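Local coordinates for protein mRNA interferase toxin RelE (Escherichia coli, PDB 4FXI) that cleaves mRNA in the ribosomal A site as the toxin of a type II toxin-antitoxin pair, inhibiting translation during amino acid starvation, at residues E9-E14 against I76-A81; R61-V66 against E85-A90. The protein carries 1 engineered substitution. All blocks are in the same frame, centred on the assembly; numbering follows the deposited sequence.

Contact 1 (E9-E14 against I76-A81). Engineered in segment 76-81: Ala-81 (natural residue Arg).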
ATOM      1  N   GLU A   9      -7.681   9.418  -0.754  1.00 38.59           N
ATOM      2  CA  GLU A   9      -7.467  10.577  -1.627  1.00 46.67           C
ATOM      3  C   GLU A   9      -6.003  10.992  -1.670  1.00 46.68           C
ATOM      4  O   GLU A   9      -5.450  11.230  -2.737  1.00 40.60           O
ATOM      5  CB  GLU A   9      -8.311  11.770  -1.167  1.00 49.90           C
ATOM      6  CG  GLU A   9      -9.611  11.408  -0.455  1.00 81.39           C
ATOM      7  CD  GLU A   9     -10.729  11.004  -1.406  1.00 99.40           C
ATOM      8  OE1 GLU A   9     -10.442  10.690  -2.581  1.00107.56           O
ATOM      9  OE2 GLU A   9     -11.902  11.005  -0.971  1.00103.38           O
ATOM     10  N   ARG A  10      -5.372  11.054  -0.500  1.00 42.42           N
ATOM     11  CA  ARG A  10      -3.974  11.461  -0.423  1.00 45.82           C
ATOM     12  C   ARG A  10      -3.052  10.406  -1.017  1.00 41.44           C
ATOM     13  O   ARG A  10      -2.038  10.733  -1.635  1.00 44.11           O
ATOM     14  CB  ARG A  10      -3.586  11.761   1.024  1.00 40.85           C
ATOM     15  CG  ARG A  10      -4.417  12.869   1.633  1.00 46.35           C
ATOM     16  CD  ARG A  10      -4.460  12.779   3.144  1.00 49.23           C
ATOM     17  NE  ARG A  10      -5.211  11.614   3.609  1.00 43.11           N
ATOM     18  CZ  ARG A  10      -5.743  11.505   4.820  1.00 49.00           C
ATOM     19  NH1 ARG A  10      -5.611  12.497   5.693  1.00 49.99           N
ATOM     20  NH2 ARG A  10      -6.406  10.409   5.161  1.00 50.24           N
ATOM     21  N   ALA A  11      -3.413   9.139  -0.851  1.00 36.48           N
ATOM     22  CA  ALA A  11      -2.610   8.059  -1.419  1.00 36.51           C
ATOM     23  C   ALA A  11      -2.697   8.029  -2.940  1.00 38.24           C
ATOM     24  O   ALA A  11      -1.723   7.683  -3.612  1.00 33.72           O
ATOM     25  CB  ALA A  11      -3.006   6.710  -0.834  1.00 33.29           C
ATOM     26  N   LEU A  12      -3.848   8.403  -3.497  1.00 33.45           N
ATOM     27  CA  LEU A  12      -3.969   8.394  -4.955  1.00 33.11           C
ATOM     28  C   LEU A  12      -3.118   9.504  -5.569  1.00 39.95           C
ATOM     29  O   LEU A  12      -2.530   9.338  -6.638  1.00 37.36           O
ATOM     30  CB  LEU A  12      -5.426   8.517  -5.396  1.00 38.12           C
ATOM     31  CG  LEU A  12      -5.659   8.386  -6.905  1.00 37.02           C
ATOM     32  CD1 LEU A  12      -5.160   7.042  -7.422  1.00 33.39           C
ATOM     33  CD2 LEU A  12      -7.129   8.587  -7.250  1.00 40.25           C
ATOM     34  N   LYS A  13      -3.045  10.640  -4.890  1.00 42.08           N
ATOM     35  CA  LYS A  13      -2.174  11.716  -5.354  1.00 36.54           C
ATOM     36  C   LYS A  13      -0.706  11.291  -5.332  1.00 41.23           C
ATOM     37  O   LYS A  13       0.033  11.545  -6.280  1.00 40.94           O
ATOM     38  CB  LYS A  13      -2.390  12.983  -4.525  1.00 45.75           C
ATOM     39  CG  LYS A  13      -3.766  13.600  -4.711  1.00 53.55           C
ATOM     40  CD  LYS A  13      -4.000  14.734  -3.719  1.00 69.86           C
ATOM     41  CE  LYS A  13      -5.420  15.274  -3.819  1.00 75.36           C
ATOM     42  NZ  LYS A  13      -5.740  16.185  -2.688  1.00 83.99           N
ATOM     43  N   GLU A  14      -0.293  10.641  -4.245  1.00 41.89           N
ATOM     44  CA  GLU A  14       1.051  10.072  -4.154  1.00 42.30           C
ATOM     45  C   GLU A  14       1.326   9.125  -5.318  1.00 46.13           C
ATOM     46  O   GLU A  14       2.390   9.171  -5.943  1.00 39.07           O
ATOM     47  CB  GLU A  14       1.225   9.335  -2.822  1.00 32.13           C
ATOM     48  CG  GLU A  14       1.293  10.286  -1.618  1.00 34.73           C
ATOM     49  CD  GLU A  14       1.167   9.573  -0.289  1.00 45.86           C
ATOM     50  OE1 GLU A  14       0.477   8.533  -0.230  1.00 38.11           O
ATOM     51  OE2 GLU A  14       1.756  10.059   0.702  1.00 47.41           O
ATOM     52  N   ILE A  76      -3.655   3.130   1.576  1.00 24.44           N
ATOM     53  CA  ILE A  76      -3.636   4.296   2.472  1.00 22.40           C
ATOM     54  C   ILE A  76      -2.397   5.182   2.364  1.00 34.04           C
ATOM     55  O   ILE A  76      -2.439   6.363   2.720  1.00 35.68           O
ATOM     56  CB  ILE A  76      -3.759   3.869   3.925  1.00 38.98           C
ATOM     57  CG1 ILE A  76      -2.632   2.924   4.268  1.00 41.70           C
ATOM     58  CG2 ILE A  76      -5.062   3.161   4.158  1.00 43.35           C
ATOM     59  CD1 ILE A  76      -2.849   2.250   5.561  1.00 51.51           C
ATOM     60  N   SER A  77      -1.294   4.624   1.886  1.00 32.62           N
ATOM     61  CA  SER A  77      -0.041   5.355   1.878  1.00 29.31           C
ATOM     62  C   SER A  77       0.926   4.805   0.833  1.00 37.83           C
ATOM     63  O   SER A  77       1.147   3.592   0.751  1.00 35.99           O
ATOM     64  CB  SER A  77       0.607   5.292   3.268  1.00 34.58           C
ATOM     65  OG  SER A  77       1.767   6.107   3.322  1.00 39.77           O
ATOM     66  N   VAL A  78       1.487   5.694   0.017  1.00 32.08           N
ATOM     67  CA  VAL A  78       2.595   5.306  -0.855  1.00 31.52           C
ATOM     68  C   VAL A  78       3.707   6.354  -0.806  1.00 39.32           C
ATOM     69  O   VAL A  78       3.474   7.546  -1.039  1.00 39.29           O
ATOM     70  CB  VAL A  78       2.149   4.921  -2.306  1.00 44.17           C
ATOM     71  CG1 VAL A  78       0.661   5.079  -2.484  1.00 42.83           C
ATOM     72  CG2 VAL A  78       2.932   5.687  -3.364  1.00 45.31           C
ATOM     73  N   GLY A  79       4.904   5.901  -0.445  1.00 39.82           N
ATOM     74  CA  GLY A  79       6.030   6.790  -0.221  1.00 43.64           C
ATOM     75  C   GLY A  79       7.275   6.060   0.252  1.00 44.66           C
ATOM     76  O   GLY A  79       7.398   4.855   0.064  1.00 43.19           O
ATOM     77  N   LYS A  80       8.184   6.795   0.895  1.00 45.49           N
ATOM     78  CA  LYS A  80       9.520   6.295   1.250  1.00 50.24           C
ATOM     79  C   LYS A  80       9.612   5.567   2.595  1.00 48.97           C
ATOM     80  O   LYS A  80       9.057   6.016   3.602  1.00 47.57           O
ATOM     81  CB  LYS A  80      10.525   7.453   1.267  1.00 49.89           C
ATOM     82  CG  LYS A  80      10.598   8.245  -0.027  1.00 55.28           C
ATOM     83  CD  LYS A  80      11.120   7.394  -1.170  1.00 65.96           C
ATOM     84  CE  LYS A  80      12.539   6.919  -0.903  1.00 73.78           C
ATOM     85  NZ  LYS A  80      13.127   6.238  -2.091  1.00 75.01           N
ATOM     86  N   ALA A  81      10.353   4.463   2.609  1.00 71.67           N
ATOM     87  CA  ALA A  81      10.622   3.730   3.842  1.00 63.61           C
ATOM     88  C   ALA A  81      11.615   4.474   4.737  1.00 67.75           C
ATOM     89  O   ALA A  81      11.622   4.283   5.954  1.00 62.24           O
ATOM     90  CB  ALA A  81      11.137   2.335   3.530  1.00 61.93           C
TER
HETATM   91  O   HOH W   1       2.962   8.293   2.287  1.00 39.93           O
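Glu-14 reaches from helix 9-17 to the backbone of Val-78, and each part of its side chain meets something there. CB lies 3.4 Å from Val-78 O and touches the methyl CG2 of the same valine. CG points away from the carbonyl carbon, beside the backbone N (chi1 -71°), and the chain runs on extended. This carries it alongside the Val-78 carbonyl, with CG 3.5 Å from Val-78 O. CD comes to 3.2 Å from that same Val-78 O. At the tip, OE1 accepts the N-H of Val-78, with Val-78 N to Glu-14 OE1 at 3.0 Å. The bond is almost straight at 174°, but the donor stands above the carboxylate plane, 50° out of it. The other oxygen, OE2, is held by a salt bridge to Arg-93 on helix 85-94. It also accepts a bond from a water, which lies 2.7 Å from Glu-14 OE2 and gives a second bond to Ser-77 OG. Ser-77 OG in turn bonds Val-86 O.

Helix 9-17 here packs on one face of the mixed sheet, and helix 85-94 lies on the other. Strand 72-78 sits between strands 4-7 and 60-67. It carries a classic beta bulge, in which Ile-76 and Ser-77 both face Val-63.

One helical turn before Glu-14, Ala-11 points its methyl at the bulge. Its CB rests 3.6 Å from Ile-76 C, close against the peptide leading to Ser-77. Here the axes of helix segment 9-14 and strand segment 76-78 come within 6.8 Å. The Val-78 methyl CG1 fills in beside them, 3.7 Å from Ala-11 O.

Contact 2 (R61-V66 against E85-A90). With SO4 (sulfate ion), chain D.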
ATOM      1  N   ARG A  61       7.381   2.273  -0.953  1.00 43.20           N
ATOM      2  CA  ARG A  61       6.526   1.284  -0.310  1.00 40.72           C
ATOM      3  C   ARG A  61       5.076   1.658  -0.514  1.00 37.43           C
ATOM      4  O   ARG A  61       4.738   2.837  -0.604  1.00 36.61           O
ATOM      5  CB  ARG A  61       6.792   1.256   1.196  1.00 47.66           C
ATOM      6  CG  ARG A  61       8.224   0.967   1.588  1.00 48.53           C
ATOM      7  CD  ARG A  61       8.605  -0.465   1.262  1.00 50.65           C
ATOM      8  NE  ARG A  61       9.961  -0.769   1.710  1.00 50.39           N
ATOM      9  CZ  ARG A  61      11.044  -0.667   0.946  1.00 54.33           C
ATOM     10  NH1 ARG A  61      10.937  -0.274  -0.320  1.00 55.83           N
ATOM     11  NH2 ARG A  61      12.233  -0.967   1.445  1.00 54.95           N
ATOM     12  N   LEU A  62       4.210   0.655  -0.574  1.00 36.57           N
ATOM     13  CA  LEU A  62       2.779   0.906  -0.578  1.00 32.43           C
ATOM     14  C   LEU A  62       2.184   0.221   0.646  1.00 29.72           C
ATOM     15  O   LEU A  62       2.481  -0.943   0.921  1.00 32.60           O
ATOM     16  CB  LEU A  62       2.123   0.413  -1.892  1.00 29.71           C
ATOM     17  CG  LEU A  62       0.621   0.682  -2.050  1.00 26.18           C
ATOM     18  CD1 LEU A  62       0.261   0.934  -3.518  1.00 37.55           C
ATOM     19  CD2 LEU A  62      -0.258  -0.452  -1.495  1.00 25.57           C
ATOM     20  N   VAL A  63       1.353   0.947   1.386  1.00 27.57           N
ATOM     21  CA  VAL A  63       0.675   0.362   2.522  1.00 29.74           C
ATOM     22  C   VAL A  63      -0.823   0.275   2.251  1.00 29.91           C
ATOM     23  O   VAL A  63      -1.438   1.234   1.802  1.00 29.86           O
ATOM     24  CB  VAL A  63       0.926   1.179   3.811  1.00 27.82           C
ATOM     25  CG1 VAL A  63       0.194   0.550   4.980  1.00 33.49           C
ATOM     26  CG2 VAL A  63       2.433   1.262   4.099  1.00 28.93           C
ATOM     27  N   TYR A  64      -1.418  -0.882   2.516  1.00 29.88           N
ATOM     28  CA  TYR A  64      -2.843  -1.034   2.283  1.00 25.04           C
ATOM     29  C   TYR A  64      -3.542  -1.721   3.435  1.00 27.09           C
ATOM     30  O   TYR A  64      -2.930  -2.491   4.169  1.00 28.14           O
ATOM     31  CB  TYR A  64      -3.121  -1.781   0.966  1.00 24.03           C
ATOM     32  CG  TYR A  64      -2.606  -3.216   0.902  1.00 24.63           C
ATOM     33  CD1 TYR A  64      -3.386  -4.289   1.337  1.00 28.73           C
ATOM     34  CD2 TYR A  64      -1.353  -3.494   0.370  1.00 25.36           C
ATOM     35  CE1 TYR A  64      -2.909  -5.604   1.267  1.00 21.71           C
ATOM     36  CE2 TYR A  64      -0.877  -4.798   0.284  1.00 24.70           C
ATOM     37  CZ  TYR A  64      -1.651  -5.843   0.744  1.00 26.59           C
ATOM     38  OH  TYR A  64      -1.157  -7.129   0.643  1.00 27.74           O
ATOM     39  N   GLN A  65      -4.834  -1.438   3.566  1.00 26.58           N
ATOM     40  CA  GLN A  65      -5.683  -2.054   4.575  1.00 30.71           C
ATOM     41  C   GLN A  65      -6.646  -3.010   3.884  1.00 31.21           C
ATOM     42  O   GLN A  65      -7.260  -2.650   2.885  1.00 29.80           O
ATOM     43  CB  GLN A  65      -6.474  -0.953   5.285  1.00 29.63           C
ATOM     44  CG  GLN A  65      -7.391  -1.427   6.385  1.00 30.22           C
ATOM     45  CD  GLN A  65      -8.207  -0.284   6.981  1.00 33.19           C
ATOM     46  OE1 GLN A  65      -8.740   0.558   6.261  1.00 45.17           O
ATOM     47  NE2 GLN A  65      -8.295  -0.247   8.290  1.00 34.16           N
ATOM     48  N   VAL A  66      -6.790  -4.229   4.398  1.00 26.64           N
ATOM     49  CA  VAL A  66      -7.798  -5.127   3.832  1.00 28.16           C
ATOM     50  C   VAL A  66      -9.127  -4.984   4.569  1.00 29.49           C
ATOM     51  O   VAL A  66      -9.181  -5.111   5.788  1.00 34.61           O
ATOM     52  CB  VAL A  66      -7.336  -6.575   3.881  1.00 30.39           C
ATOM     53  CG1 VAL A  66      -8.441  -7.492   3.370  1.00 31.33           C
ATOM     54  CG2 VAL A  66      -6.070  -6.731   3.040  1.00 29.26           C
ATOM     55  N   GLU A  85       8.783   7.172   6.995  1.00 67.97           N
ATOM     56  CA  GLU A  85       7.828   8.180   6.550  1.00 57.04           C
ATOM     57  C   GLU A  85       6.526   7.531   6.097  1.00 53.67           C
ATOM     58  O   GLU A  85       5.444   7.928   6.524  1.00 59.78           O
ATOM     59  CB  GLU A  85       8.404   9.002   5.392  1.00 70.44           C
ATOM     60  CG  GLU A  85       9.647   9.807   5.724  1.00 85.91           C
ATOM     61  CD  GLU A  85      10.307  10.388   4.481  1.00 97.19           C
ATOM     62  OE1 GLU A  85      11.496  10.090   4.240  1.00100.69           O
ATOM     63  OE2 GLU A  85       9.632  11.139   3.743  1.00 98.84           O
ATOM     64  N   VAL A  86       6.640   6.533   5.225  1.00 39.79           N
ATOM     65  CA  VAL A  86       5.460   5.946   4.587  1.00 39.62           C
ATOM     66  C   VAL A  86       4.568   5.280   5.639  1.00 38.13           C
ATOM     67  O   VAL A  86       3.340   5.296   5.534  1.00 39.08           O
ATOM     68  CB  VAL A  86       5.846   4.954   3.460  1.00 45.21           C
ATOM     69  CG1 VAL A  86       6.663   3.787   4.005  1.00 44.07           C
ATOM     70  CG2 VAL A  86       4.603   4.453   2.709  1.00 46.26           C
ATOM     71  N   TYR A  87       5.202   4.745   6.676  1.00 38.34           N
ATOM     72  CA  TYR A  87       4.500   4.011   7.727  1.00 45.06           C
ATOM     73  C   TYR A  87       3.828   4.919   8.757  1.00 45.44           C
ATOM     74  O   TYR A  87       2.708   4.653   9.188  1.00 40.07           O
ATOM     75  CB  TYR A  87       5.457   3.026   8.405  1.00 39.76           C
ATOM     76  CG  TYR A  87       6.004   1.998   7.439  1.00 40.77           C
ATOM     77  CD1 TYR A  87       5.151   1.102   6.800  1.00 45.44           C
ATOM     78  CD2 TYR A  87       7.361   1.938   7.140  1.00 48.81           C
ATOM     79  CE1 TYR A  87       5.633   0.167   5.910  1.00 45.55           C
ATOM     80  CE2 TYR A  87       7.852   1.002   6.245  1.00 52.64           C
ATOM     81  CZ  TYR A  87       6.981   0.117   5.638  1.00 50.26           C
ATOM     82  OH  TYR A  87       7.455  -0.817   4.747  1.00 56.12           O
ATOM     83  N   SER A  88       4.502   5.997   9.147  1.00 48.21           N
ATOM     84  CA  SER A  88       3.896   6.941  10.078  1.00 51.31           C
ATOM     85  C   SER A  88       2.708   7.658   9.429  1.00 51.12           C
ATOM     86  O   SER A  88       1.698   7.917  10.082  1.00 47.32           O
ATOM     87  CB  SER A  88       4.929   7.939  10.601  1.00 54.77           C
ATOM     88  OG  SER A  88       5.840   7.299  11.483  1.00 55.56           O
ATOM     89  N   GLU A  89       2.817   7.954   8.136  1.00 51.36           N
ATOM     90  CA  GLU A  89       1.702   8.552   7.410  1.00 42.66           C
ATOM     91  C   GLU A  89       0.504   7.607   7.348  1.00 42.74           C
ATOM     92  O   GLU A  89      -0.643   8.028   7.495  1.00 42.99           O
ATOM     93  CB  GLU A  89       2.114   8.955   5.991  1.00 50.51           C
ATOM     94  CG  GLU A  89       2.505  10.414   5.861  1.00 70.58           C
ATOM     95  CD  GLU A  89       1.429  11.358   6.367  1.00 81.06           C
ATOM     96  OE1 GLU A  89       1.766  12.280   7.137  1.00 92.39           O
ATOM     97  OE2 GLU A  89       0.249  11.184   5.994  1.00 83.22           O
ATOM     98  N   ALA A  90       0.773   6.329   7.121  1.00 37.48           N
ATOM     99  CA  ALA A  90      -0.299   5.338   7.079  1.00 37.42           C
ATOM    100  C   ALA A  90      -1.063   5.296   8.407  1.00 40.63           C
ATOM    101  O   ALA A  90      -2.294   5.280   8.422  1.00 42.61           O
ATOM    102  CB  ALA A  90       0.255   3.961   6.729  1.00 33.80           C
TER
HETATM  103  S   SO4 D 101      10.987  -1.687   5.189  1.00 79.02           S
HETATM  104  O1  SO4 D 101      10.997  -3.125   5.446  1.00 76.76           O
HETATM  105  O2  SO4 D 101      10.828  -0.971   6.453  1.00 80.97           O
HETATM  106  O3  SO4 D 101      12.238  -1.291   4.548  1.00 76.48           O
HETATM  107  O4  SO4 D 101       9.873  -1.354   4.307  1.00 88.10           O
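The guanidinium of Arg-61 and the ring of Tyr-87 are turned 67° against each other and share a sulfate at their edges. Tyr-87 OH lies at the edge of the guanidinium, in its plane. Sulfate O4 lies in the plane of the Tyr-87 ring, at its hydroxyl edge. One face of this ring carries the methyl CG1 of Val-86, 3.6 Å above the ring plane and over its centre. Val-63 CG2 approaches the ring obliquely, 3.8 Å from Tyr-87 CD1.

The sulfate is gripped by several donors. Arg-61 NE gives a fairly straight bond (164°) to sulfate O4 at 2.7 Å. Arg-61 NH2 reaches sulfate O3 at 3.1 Å. Tyr-87 OH donates to the same O4 over a short 2.5 Å. Lys-54 NZ adds a further bond to the ion. O4 is therefore held by both the arginine and the tyrosine.

Behind this polar end the contact is apolar. Val-86 has CG1 between its backbone N and carbonyl carbon (chi1 61°). That methyl meets both the Tyr-87 ring and the arginine stem, 3.8 Å from Arg-61 CB. Its other methyl, CG2, points to the strand, 3.7 Å from Arg-61 O, and also touches Val-63. Further along, Val-63 CG1 meets Ala-90 CB at 3.8 Å. Ile-76 and Leu-44 also pack against Val-63.

Arg-61 is inferred to stabilise the transition state, as is Lys-54, and Lys-52, the inferred proton acceptor, touches Tyr-87. The sulfate probably comes from the crystallisation liquor. Its place is consistent with a site for an RNA phosphate, at the basic active site of the RelE toxin, where side chains of the sheet and of helix 85-94 meet.

How the contacts relate
Both contacts hold the same sheet, but on opposite faces: contact 1 joins it to helix 9-17, contact 2 to helix 85-94. Their strands, 72-78 and 60-67, are antiparallel neighbours, tied where Ser-77 O meets Val-63 N and Gly-79 O meets Arg-61 N, both probable hydrogen bonds. Both are largely buried. In contact 1 a backbone N-H of the strand donates to a helix carboxylate. Contact 2 has no such bond; its valines and alanine pack in the core, and its polar groups gather at one end round an anion. Segment 76-81 also brings engineered Ala-81, at the inferred proton-donor position, beside Arg-61 of contact 2.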